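Beta-glucoside phosphorylase BglX (Unidentified, PDB 5VQE) probably cleaves beta-glucosides by phosphorolysis, as a member of glycoside hydrolase family 3. Local coordinates at residues K193-D198 against R225-L230. Residues are numbered along the deposited sequence; the frame is centred on the assembly and turned at random.
Sequences KHFPGD and RIYQAL. With G2F (2-deoxy-2-fluoro-alpha-D-glucopyranose), chain B.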
loop_
_atom_site.group_PDB
_atom_site.type_symbol
_atom_site.label_atom_id
_atom_site.label_comp_id
_atom_site.label_asym_id
_atom_site.label_seq_id
_atom_site.Cartn_x
_atom_site.Cartn_y
_atom_site.Cartn_z
ATOM N N LYS A 193 -2.073 -5.206 -7.172
ATOM C CA LYS A 193 -2.325 -3.831 -7.597
ATOM C C LYS A 193 -0.978 -3.178 -7.881
ATOM O O LYS A 193 0.056 -3.663 -7.418
ATOM C CB LYS A 193 -3.117 -3.058 -6.525
ATOM C CG LYS A 193 -2.370 -2.812 -5.210
ATOM C CD LYS A 193 -3.292 -2.183 -4.161
ATOM C CE LYS A 193 -2.526 -1.676 -2.953
ATOM N NZ LYS A 193 -3.413 -1.217 -1.835
ATOM N N HIS A 194 -0.961 -2.080 -8.646
ATOM C CA HIS A 194 -2.098 -1.387 -9.256
ATOM C C HIS A 194 -2.066 -1.575 -10.782
ATOM O O HIS A 194 -1.188 -1.047 -11.451
ATOM C CB HIS A 194 -2.042 0.111 -8.938
ATOM C CG HIS A 194 -1.987 0.431 -7.473
ATOM N ND1 HIS A 194 -0.801 0.518 -6.773
ATOM C CD2 HIS A 194 -2.969 0.707 -6.582
ATOM C CE1 HIS A 194 -1.056 0.823 -5.511
ATOM N NE2 HIS A 194 -2.363 0.949 -5.368
ATOM N N PHE A 195 -3.000 -2.319 -11.319
ATOM C CA PHE A 195 -2.954 -2.671 -12.733
ATOM C C PHE A 195 -3.424 -1.487 -13.579
ATOM O O PHE A 195 -4.415 -0.834 -13.235
ATOM C CB PHE A 195 -3.828 -3.893 -12.975
ATOM C CG PHE A 195 -4.017 -4.249 -14.427
ATOM C CD1 PHE A 195 -5.125 -3.800 -15.120
ATOM C CD2 PHE A 195 -3.113 -5.079 -15.080
ATOM C CE1 PHE A 195 -5.311 -4.132 -16.447
ATOM C CE2 PHE A 195 -3.298 -5.411 -16.412
ATOM C CZ PHE A 195 -4.395 -4.933 -17.090
ATOM N N PRO A 196 -2.766 -1.200 -14.718
ATOM C CA PRO A 196 -1.715 -1.916 -15.445
ATOM C C PRO A 196 -0.280 -1.644 -15.007
ATOM O O PRO A 196 0.639 -2.108 -15.686
ATOM C CB PRO A 196 -1.926 -1.432 -16.884
ATOM C CG PRO A 196 -2.341 -0.040 -16.717
ATOM C CD PRO A 196 -3.286 -0.084 -15.523
ATOM N N GLY A 197 -0.083 -0.899 -13.922
ATOM C CA GLY A 197 1.229 -0.812 -13.318
ATOM C C GLY A 197 1.713 0.590 -13.034
ATOM O O GLY A 197 2.041 1.343 -13.955
ATOM N N ASP A 198 1.792 0.952 -11.757
ATOM C CA ASP A 198 2.398 2.225 -11.424
ATOM C C ASP A 198 3.921 2.091 -11.396
ATOM O O ASP A 198 4.483 0.987 -11.379
ATOM C CB ASP A 198 1.879 2.744 -10.085
ATOM C CG ASP A 198 1.758 4.259 -10.064
ATOM O OD1 ASP A 198 2.486 4.920 -10.842
ATOM O OD2 ASP A 198 0.922 4.787 -9.300
ATOM N N ARG A 225 5.077 -9.645 -17.195
ATOM C CA ARG A 225 5.715 -10.810 -16.596
ATOM C C ARG A 225 5.313 -10.977 -15.137
ATOM O O ARG A 225 5.062 -12.097 -14.681
ATOM C CB ARG A 225 7.230 -10.681 -16.713
ATOM C CG ARG A 225 8.009 -11.864 -16.167
ATOM C CD ARG A 225 9.502 -11.641 -16.353
ATOM N NE ARG A 225 10.307 -12.650 -15.672
ATOM C CZ ARG A 225 10.612 -13.841 -16.185
ATOM N NH1 ARG A 225 10.176 -14.187 -17.387
ATOM N NH2 ARG A 225 11.350 -14.693 -15.491
ATOM N N ILE A 226 5.253 -9.875 -14.390
ATOM C CA ILE A 226 4.889 -9.940 -12.974
ATOM C C ILE A 226 3.427 -10.338 -12.814
ATOM O O ILE A 226 3.092 -11.248 -12.042
ATOM C CB ILE A 226 5.181 -8.593 -12.287
ATOM C CG1 ILE A 226 6.671 -8.261 -12.381
ATOM C CG2 ILE A 226 4.732 -8.627 -10.831
ATOM C CD1 ILE A 226 7.004 -6.875 -11.900
ATOM N N TYR A 227 2.529 -9.654 -13.522
ATOM C CA TYR A 227 1.116 -10.006 -13.419
ATOM C C TYR A 227 0.887 -11.470 -13.781
ATOM O O TYR A 227 0.182 -12.188 -13.062
ATOM C CB TYR A 227 0.275 -9.062 -14.282
ATOM C CG TYR A 227 -0.032 -7.803 -13.516
ATOM C CD1 TYR A 227 0.780 -6.681 -13.621
ATOM C CD2 TYR A 227 -1.101 -7.762 -12.623
ATOM C CE1 TYR A 227 0.519 -5.547 -12.885
ATOM C CE2 TYR A 227 -1.371 -6.626 -11.888
ATOM C CZ TYR A 227 -0.557 -5.531 -12.013
ATOM O OH TYR A 227 -0.821 -4.412 -11.269
ATOM N N GLN A 228 1.509 -11.948 -14.863
ATOM C CA GLN A 228 1.359 -13.352 -15.231
ATOM C C GLN A 228 1.819 -14.271 -14.105
ATOM O O GLN A 228 1.162 -15.275 -13.812
ATOM C CB GLN A 228 2.125 -13.652 -16.523
ATOM C CG GLN A 228 1.434 -13.125 -17.774
ATOM C CD GLN A 228 2.206 -13.427 -19.045
ATOM O OE1 GLN A 228 3.339 -12.977 -19.222
ATOM N NE2 GLN A 228 1.596 -14.197 -19.932
ATOM N N ALA A 229 2.925 -13.929 -13.440
ATOM C CA ALA A 229 3.459 -14.801 -12.397
ATOM C C ALA A 229 2.532 -14.881 -11.190
ATOM O O ALA A 229 2.359 -15.958 -10.606
ATOM C CB ALA A 229 4.844 -14.319 -11.963
ATOM N N LEU A 230 1.953 -13.750 -10.777
ATOM C CA LEU A 230 1.046 -13.764 -9.635
ATOM C C LEU A 230 -0.297 -14.391 -9.996
ATOM O O LEU A 230 -0.934 -15.032 -9.152
ATOM C CB LEU A 230 0.855 -12.342 -9.108
ATOM C CG LEU A 230 1.896 -11.891 -8.068
ATOM C CD1 LEU A 230 1.719 -12.651 -6.756
ATOM C CD2 LEU A 230 3.303 -12.069 -8.592
HETATM C C1 G2F B . -6.951 3.263 -4.430
HETATM C C2 G2F B . -5.435 3.029 -4.125
HETATM C C3 G2F B . -5.265 1.557 -3.643
HETATM C C4 G2F B . -6.215 1.318 -2.430
HETATM C C5 G2F B . -7.681 1.629 -2.888
HETATM C C6 G2F B . -8.691 1.478 -1.681
HETATM O O3 G2F B . -3.959 1.421 -3.149
HETATM O O4 G2F B . -6.167 -0.050 -2.124
HETATM O O5 G2F B . -7.741 2.984 -3.300
HETATM O O6 G2F B . -8.216 2.243 -0.610
HETATM F F2 G2F B . -4.704 3.209 -5.247
#
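A single tyrosine of helix 216-232, Y227, makes a buried aromatic contact with the end of strand 191-195 and the loop after it, on the helix side of the strand that carries the sugar-binding K193 and H194. Its ring takes the edge of F195 in a T-shaped stack: the centroids are 5.3 Å apart, the planes stand at 80°, and F195 CD2 sits above the middle of the tyrosine face. With CG anti to the backbone N (chi1 172°), the F195 ring is placed edge-on to that face; separately, F195 CB lies 3.8 Å from Y227 CZ. The phenolic end pushes on to the backbone: Y227 OH comes to 3.0 Å from F195 N, but the angle is too poor for a hydrogen bond, and the F195 backbone hydrogen-bonds with M239 and A241 of strand 237-244. Both segments fall in the family 3 N-terminal domain, a TIM-barrel type of fold, where helix 216-232 packs on the end of strand 191-195, whose K-H-F-P-G sequence matches the KH-containing motif of family 3 enzymes. The peptides before H194 and P196 are both cis, and the chain turns a corner at H194. The CB bonds of K193 and H194 point away from the helix, and their ends reach the fluoroglucose. H194 NE2 and sugar O3 share a nearly straight hydrogen bond of 2.8 Å, near the imidazole plane; ND1 bonds D150, which should fix the ring's rotation. K193, its CG over one imidazole face, donates from NZ to O3 and O4, each at 3.0 Å, with a salt bridge to E146 and a hydrogen bond to the Y145 carbonyl. An alanine in place of Y227 would probably leave the F195 edge without its aromatic face and open a gap behind the cis-bonded turn. F195 also packs on L270 and L275 of helix 268-278.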